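Long-range contacts in glycoside hydrolase family 5 (Aspergillus oryzae, PDB 6LA0), which hydrolyses rutinosides as a secreted family 5 glycoside hydrolase and may also release glucose from the non-reducing ends of beta-1,3-glucans: residues Thr263-Arg268 with Arg278-Asp282; Leu251-Ala255 with Gly290-Val294. One frame throughout, in Å; residues are numbered along the deposited sequence.

Both contacts belong to a TIM-barrel domain. Leaving helix 244-248, the chain passes residues 251-255, the first half of interaction 2, and runs through strand 257-265. At the C-terminal end of that strand interaction 1 begins; it closes a short loop when helix 275-285 comes back against residues 263-268. Only afterwards does the chain reach residues 290-294 and complete interaction 2 before strand 294-303, so the smaller loop lies wholly within the larger. Interaction 1 ties a strand end to its own following helix, whereas interaction 2 joins the loops that lead into two neighbouring parallel strands. Their centres are 25 Å apart, and they do not touch.

Interaction 1: residues Thr263-Arg268 with Arg278-Asp282; sequences TYYFER and RLYAD
Tyr265 and Arg268 converge on one carboxylate, that of Asp282, where the C-terminal end of strand 257-265 of the TIM barrel and the turn after it meet helix 275-285 of the same beta-alpha-beta unit. The strand and helix segments run nearly antiparallel, their axes 10.3 Å apart at closest approach, a gap that long polar side chains can bridge.

The tight part gathers round Asp282 OD2. Tyr265 OH donates to the anti lone pair of Asp282 OD2 over 2.7 Å, and Arg268 NH2 reaches the syn lone pair of the same Asp282 OD2 at 2.8 Å, almost in the guanidinium plane, with an N-H...O angle of 157°. Further bonds from Arg268 NH1 to OD2 and from NH2 to OD1 are weak. Arg268 is steadied from its own segment as well: NH1 donates to Tyr264 O, and Tyr265 CD1 lies over a guanidinium face. A phenol suits position 265 because its hydrocarbon portion packs while its tip bonds; Leu279 CD2 lies 3.5 Å from Tyr265 CE2, and Arg278 CG comes to the ring edge. A water fills in here, donating to both Tyr265 OH and Leu279 O.

The outer side, with the partly exposed Arg268 and Arg278, is looser. Arg278, bent at chi2 and chi3, carries its guanidinium away from the aspartate; NH2 donates to Asn269 O, and Arg278 NH1 to a second water at 2.8 Å.

Interaction 2: residues Leu251-Ala255 with Gly290-Val294; sequences LPADA and GKFPV
With CG anti to the backbone N (chi1 -174°) and the rest of its chain fully extended, Lys291 stretches across to Leu251, while Phe292, its CG placed beside the backbone N (chi1 -61°), swings its ring into the same loop. The contact joins two TIM-barrel loops that lead into the neighbouring parallel strands 257-265 and 294-303.

The opposing loop is a type I beta turn from Pro252 to Ala255, closed by Ala255 N donating to Pro252 O. Here the carbonyl oxygens of Pro252, Ala253 and Ala255 lie round the Phe292 ring, which meets them with its rim, where the slightly positive C-H groups lie. Phe292 CZ sits 3.3 Å from Pro252 O, and Phe292 CE1 is 3.7 Å from Ala255 O, both oxygens close to the ring plane. Ala253 O approaches CE1 more obliquely. The same rim atoms also touch carbon: Phe292 CZ lies near Leu251 CB and Phe292 CE1 near Ala255 CB, both at 4.2 Å. Strand residue Leu257 packs on the ring too, which suits a buried phenylalanine.

Lysine fits beside it because its long methylene chain can pass the small Ala253, whose CB is 3.8 Å from Lys291 CE, and still deliver charge to the carbonyls beyond. Ser248 O, at the end of helix 244-248, also accepts from NZ. The bond across the contact runs 2.8 Å from Lys291 NZ to Leu251 O, with a C=O...N angle of 168°.

Interaction 1: residues Thr263-Arg268 with Arg278-Asp282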
loop_
_atom_site.group_PDB
_atom_site.type_symbol
_atom_site.label_atom_id
_atom_site.label_comp_id
_atom_site.label_asym_id
_atom_site.label_seq_id
_atom_site.Cartn_x
_atom_site.Cartn_y
_atom_site.Cartn_z
ATOM N N THR A 263 4.666 7.642 -5.012
ATOM C CA THR A 263 5.755 8.513 -5.456
ATOM C C THR A 263 7.045 8.092 -4.777
ATOM O O THR A 263 7.156 8.202 -3.553
ATOM C CB THR A 263 5.451 9.980 -5.140
ATOM O OG1 THR A 263 4.163 10.330 -5.670
ATOM C CG2 THR A 263 6.535 10.889 -5.739
ATOM N N TYR A 264 8.016 7.635 -5.576
ATOM C CA TYR A 264 9.321 7.208 -5.090
ATOM C C TYR A 264 10.443 7.898 -5.862
ATOM O O TYR A 264 10.247 8.419 -6.967
ATOM C CB TYR A 264 9.482 5.696 -5.206
ATOM C CG TYR A 264 8.641 4.897 -4.235
ATOM C CD1 TYR A 264 8.942 4.891 -2.872
ATOM C CD2 TYR A 264 7.575 4.115 -4.676
ATOM C CE1 TYR A 264 8.193 4.132 -1.968
ATOM C CE2 TYR A 264 6.809 3.353 -3.780
ATOM C CZ TYR A 264 7.118 3.366 -2.430
ATOM O OH TYR A 264 6.388 2.604 -1.535
ATOM N N TYR A 265 11.651 7.859 -5.272
ATOM C CA TYR A 265 12.803 8.585 -5.798
ATOM C C TYR A 265 14.092 7.768 -5.861
ATOM O O TYR A 265 15.133 8.318 -6.256
ATOM C CB TYR A 265 13.047 9.851 -4.959
ATOM C CG TYR A 265 11.852 10.773 -4.931
ATOM C CD1 TYR A 265 11.694 11.750 -5.904
ATOM C CD2 TYR A 265 10.880 10.665 -3.943
ATOM C CE1 TYR A 265 10.593 12.590 -5.909
ATOM C CE2 TYR A 265 9.765 11.509 -3.935
ATOM C CZ TYR A 265 9.634 12.471 -4.924
ATOM O OH TYR A 265 8.550 13.325 -4.947
ATOM N N PHE A 266 14.063 6.485 -5.487
ATOM C CA PHE A 266 15.306 5.721 -5.403
ATOM C C PHE A 266 15.866 5.320 -6.770
ATOM O O PHE A 266 17.023 4.886 -6.838
ATOM C CB PHE A 266 15.111 4.480 -4.519
ATOM C CG PHE A 266 13.989 3.581 -4.964
ATOM C CD1 PHE A 266 14.229 2.523 -5.832
ATOM C CD2 PHE A 266 12.695 3.789 -4.504
ATOM C CE1 PHE A 266 13.190 1.678 -6.240
ATOM C CE2 PHE A 266 11.638 2.945 -4.914
ATOM C CZ PHE A 266 11.893 1.892 -5.784
ATOM N N GLU A 267 15.106 5.458 -7.857
ATOM C CA GLU A 267 15.669 5.256 -9.191
ATOM C C GLU A 267 15.583 6.512 -10.059
ATOM O O GLU A 267 15.704 6.428 -11.287
ATOM C CB GLU A 267 15.004 4.069 -9.893
ATOM C CG GLU A 267 13.562 3.807 -9.490
ATOM C CD GLU A 267 13.068 2.440 -9.941
ATOM O OE1 GLU A 267 11.836 2.197 -9.905
ATOM O OE2 GLU A 267 13.919 1.605 -10.321
ATOM N N ARG A 268 15.404 7.684 -9.455
ATOM C CA ARG A 268 15.401 8.941 -10.187
ATOM C C ARG A 268 16.636 9.774 -9.866
ATOM O O ARG A 268 17.127 9.768 -8.728
ATOM C CB ARG A 268 14.137 9.737 -9.879
ATOM C CG ARG A 268 12.933 9.208 -10.640
ATOM C CD ARG A 268 11.641 9.536 -9.922
ATOM N NE ARG A 268 11.318 10.953 -10.018
ATOM C CZ ARG A 268 10.338 11.538 -9.341
ATOM N NH1 ARG A 268 9.568 10.830 -8.511
ATOM N NH2 ARG A 268 10.129 12.831 -9.500
ATOM N N ARG A 278 11.738 18.416 -5.694
ATOM C CA ARG A 278 11.058 17.348 -6.426
ATOM C C ARG A 278 9.784 16.910 -5.719
ATOM O O ARG A 278 8.773 16.621 -6.376
ATOM C CB ARG A 278 11.984 16.146 -6.611
ATOM C CG ARG A 278 11.826 15.473 -7.970
ATOM C CD ARG A 278 12.226 16.434 -9.096
ATOM N NE ARG A 278 13.668 16.666 -9.148
ATOM C CZ ARG A 278 14.536 15.897 -9.804
ATOM N NH1 ARG A 278 14.117 14.820 -10.461
ATOM N NH2 ARG A 278 15.833 16.203 -9.799
ATOM N N LEU A 279 9.823 16.822 -4.385
ATOM C CA LEU A 279 8.628 16.464 -3.626
ATOM C C LEU A 279 7.493 17.441 -3.894
ATOM O O LEU A 279 6.333 17.031 -4.062
ATOM C CB LEU A 279 8.939 16.423 -2.127
ATOM C CG LEU A 279 9.846 15.294 -1.618
ATOM C CD1 LEU A 279 10.498 15.640 -0.256
ATOM C CD2 LEU A 279 9.066 13.980 -1.531
ATOM N N TYR A 280 7.807 18.744 -3.945
ATOM C CA TYR A 280 6.757 19.733 -4.134
ATOM C C TYR A 280 6.252 19.722 -5.571
ATOM O O TYR A 280 5.044 19.829 -5.809
ATOM C CB TYR A 280 7.259 21.120 -3.741
ATOM C CG TYR A 280 7.258 21.377 -2.247
ATOM C CD1 TYR A 280 6.129 21.863 -1.604
ATOM C CD2 TYR A 280 8.390 21.147 -1.485
ATOM C CE1 TYR A 280 6.127 22.105 -0.231
ATOM C CE2 TYR A 280 8.400 21.384 -0.114
ATOM C CZ TYR A 280 7.263 21.855 0.506
ATOM O OH TYR A 280 7.281 22.102 1.867
ATOM N N ALA A 281 7.163 19.580 -6.540
ATOM C CA ALA A 281 6.756 19.501 -7.941
ATOM C C ALA A 281 5.833 18.313 -8.172
ATOM O O ALA A 281 4.794 18.439 -8.839
ATOM C CB ALA A 281 7.985 19.398 -8.843
ATOM N N ASP A 282 6.202 17.148 -7.625
ATOM C CA ASP A 282 5.438 15.921 -7.860
ATOM C C ASP A 282 4.048 16.009 -7.245
ATOM O O ASP A 282 3.057 15.581 -7.857
ATOM C CB ASP A 282 6.188 14.715 -7.287
ATOM C CG ASP A 282 7.374 14.296 -8.143
ATOM O OD1 ASP A 282 7.409 14.643 -9.347
ATOM O OD2 ASP A 282 8.281 13.628 -7.611
HETATM O O HOH W 1 5.778 14.108 -3.901
HETATM O O HOH W 2 11.764 13.532 -11.172
#

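Interaction 2: residues Leu251-Ala255 with Gly290-Val294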
loop_
_atom_site.group_PDB
_atom_site.type_symbol
_atom_site.label_atom_id
_atom_site.label_comp_id
_atom_site.label_asym_id
_atom_site.label_seq_id
_atom_site.Cartn_x
_atom_site.Cartn_y
_atom_site.Cartn_z
ATOM N N LEU A 251 -15.254 7.455 -15.542
ATOM C CA LEU A 251 -16.008 7.047 -14.367
ATOM C C LEU A 251 -17.061 8.077 -13.986
ATOM O O LEU A 251 -16.779 9.285 -13.996
ATOM C CB LEU A 251 -15.062 6.829 -13.176
ATOM C CG LEU A 251 -14.042 5.707 -13.362
ATOM C CD1 LEU A 251 -12.775 6.018 -12.583
ATOM C CD2 LEU A 251 -14.659 4.350 -12.949
ATOM N N PRO A 252 -18.270 7.635 -13.629
ATOM C CA PRO A 252 -19.313 8.584 -13.214
ATOM C C PRO A 252 -18.887 9.417 -12.012
ATOM O O PRO A 252 -18.234 8.920 -11.087
ATOM C CB PRO A 252 -20.510 7.682 -12.872
ATOM C CG PRO A 252 -20.228 6.364 -13.526
ATOM C CD PRO A 252 -18.741 6.231 -13.606
ATOM N N ALA A 253 -19.290 10.695 -12.031
ATOM C CA ALA A 253 -18.864 11.649 -11.011
ATOM C C ALA A 253 -19.282 11.229 -9.607
ATOM O O ALA A 253 -18.577 11.533 -8.634
ATOM C CB ALA A 253 -19.420 13.037 -11.333
ATOM N N ASP A 254 -20.402 10.520 -9.472
ATOM C CA ASP A 254 -20.912 10.181 -8.149
ATOM C C ASP A 254 -20.299 8.915 -7.553
ATOM O O ASP A 254 -20.755 8.472 -6.493
ATOM C CB ASP A 254 -22.439 10.034 -8.196
ATOM C CG ASP A 254 -23.148 11.374 -8.269
ATOM O OD1 ASP A 254 -22.479 12.412 -8.063
ATOM O OD2 ASP A 254 -24.374 11.387 -8.531
ATOM N N ALA A 255 -19.306 8.303 -8.191
ATOM C CA ALA A 255 -18.609 7.206 -7.530
ATOM C C ALA A 255 -17.955 7.713 -6.247
ATOM O O ALA A 255 -17.353 8.791 -6.226
ATOM C CB ALA A 255 -17.551 6.601 -8.454
ATOM N N GLY A 290 -9.656 17.627 -9.771
ATOM C CA GLY A 290 -10.721 17.958 -8.839
ATOM C C GLY A 290 -12.030 17.190 -9.002
ATOM O O GLY A 290 -12.924 17.348 -8.164
ATOM N N LYS A 291 -12.196 16.399 -10.063
ATOM C CA LYS A 291 -13.409 15.588 -10.165
ATOM C C LYS A 291 -13.417 14.491 -9.104
ATOM O O LYS A 291 -14.480 14.148 -8.574
ATOM C CB LYS A 291 -13.543 14.986 -11.570
ATOM C CG LYS A 291 -14.874 14.238 -11.797
ATOM C CD LYS A 291 -14.879 13.448 -13.102
ATOM C CE LYS A 291 -16.219 12.735 -13.291
ATOM N NZ LYS A 291 -16.294 11.986 -14.580
ATOM N N PHE A 292 -12.244 13.953 -8.765
ATOM C CA PHE A 292 -12.054 13.013 -7.667
ATOM C C PHE A 292 -10.825 13.412 -6.864
ATOM O O PHE A 292 -9.878 13.967 -7.421
ATOM C CB PHE A 292 -11.873 11.575 -8.178
ATOM C CG PHE A 292 -13.047 11.048 -8.954
ATOM C CD1 PHE A 292 -14.194 10.623 -8.298
ATOM C CD2 PHE A 292 -12.983 10.940 -10.334
ATOM C CE1 PHE A 292 -15.278 10.118 -9.013
ATOM C CE2 PHE A 292 -14.065 10.443 -11.066
ATOM C CZ PHE A 292 -15.212 10.032 -10.406
ATOM N N PRO A 293 -10.802 13.119 -5.563
ATOM C CA PRO A 293 -9.651 13.490 -4.730
ATOM C C PRO A 293 -8.502 12.488 -4.838
ATOM O O PRO A 293 -8.653 11.359 -5.321
ATOM C CB PRO A 293 -10.241 13.504 -3.314
ATOM C CG PRO A 293 -11.313 12.432 -3.363
ATOM C CD PRO A 293 -11.867 12.455 -4.782
ATOM N N VAL A 294 -7.333 12.923 -4.346
ATOM C CA VAL A 294 -6.078 12.180 -4.461
ATOM C C VAL A 294 -5.461 11.980 -3.080
ATOM O O VAL A 294 -5.419 12.912 -2.269
ATOM C CB VAL A 294 -5.073 12.916 -5.376
ATOM C CG1 VAL A 294 -3.741 12.185 -5.388
ATOM C CG2 VAL A 294 -5.624 13.056 -6.787
HETATM O O HOH W 3 -19.362 12.429 -14.800
HETATM O O HOH W 4 -17.220 13.544 -8.636
#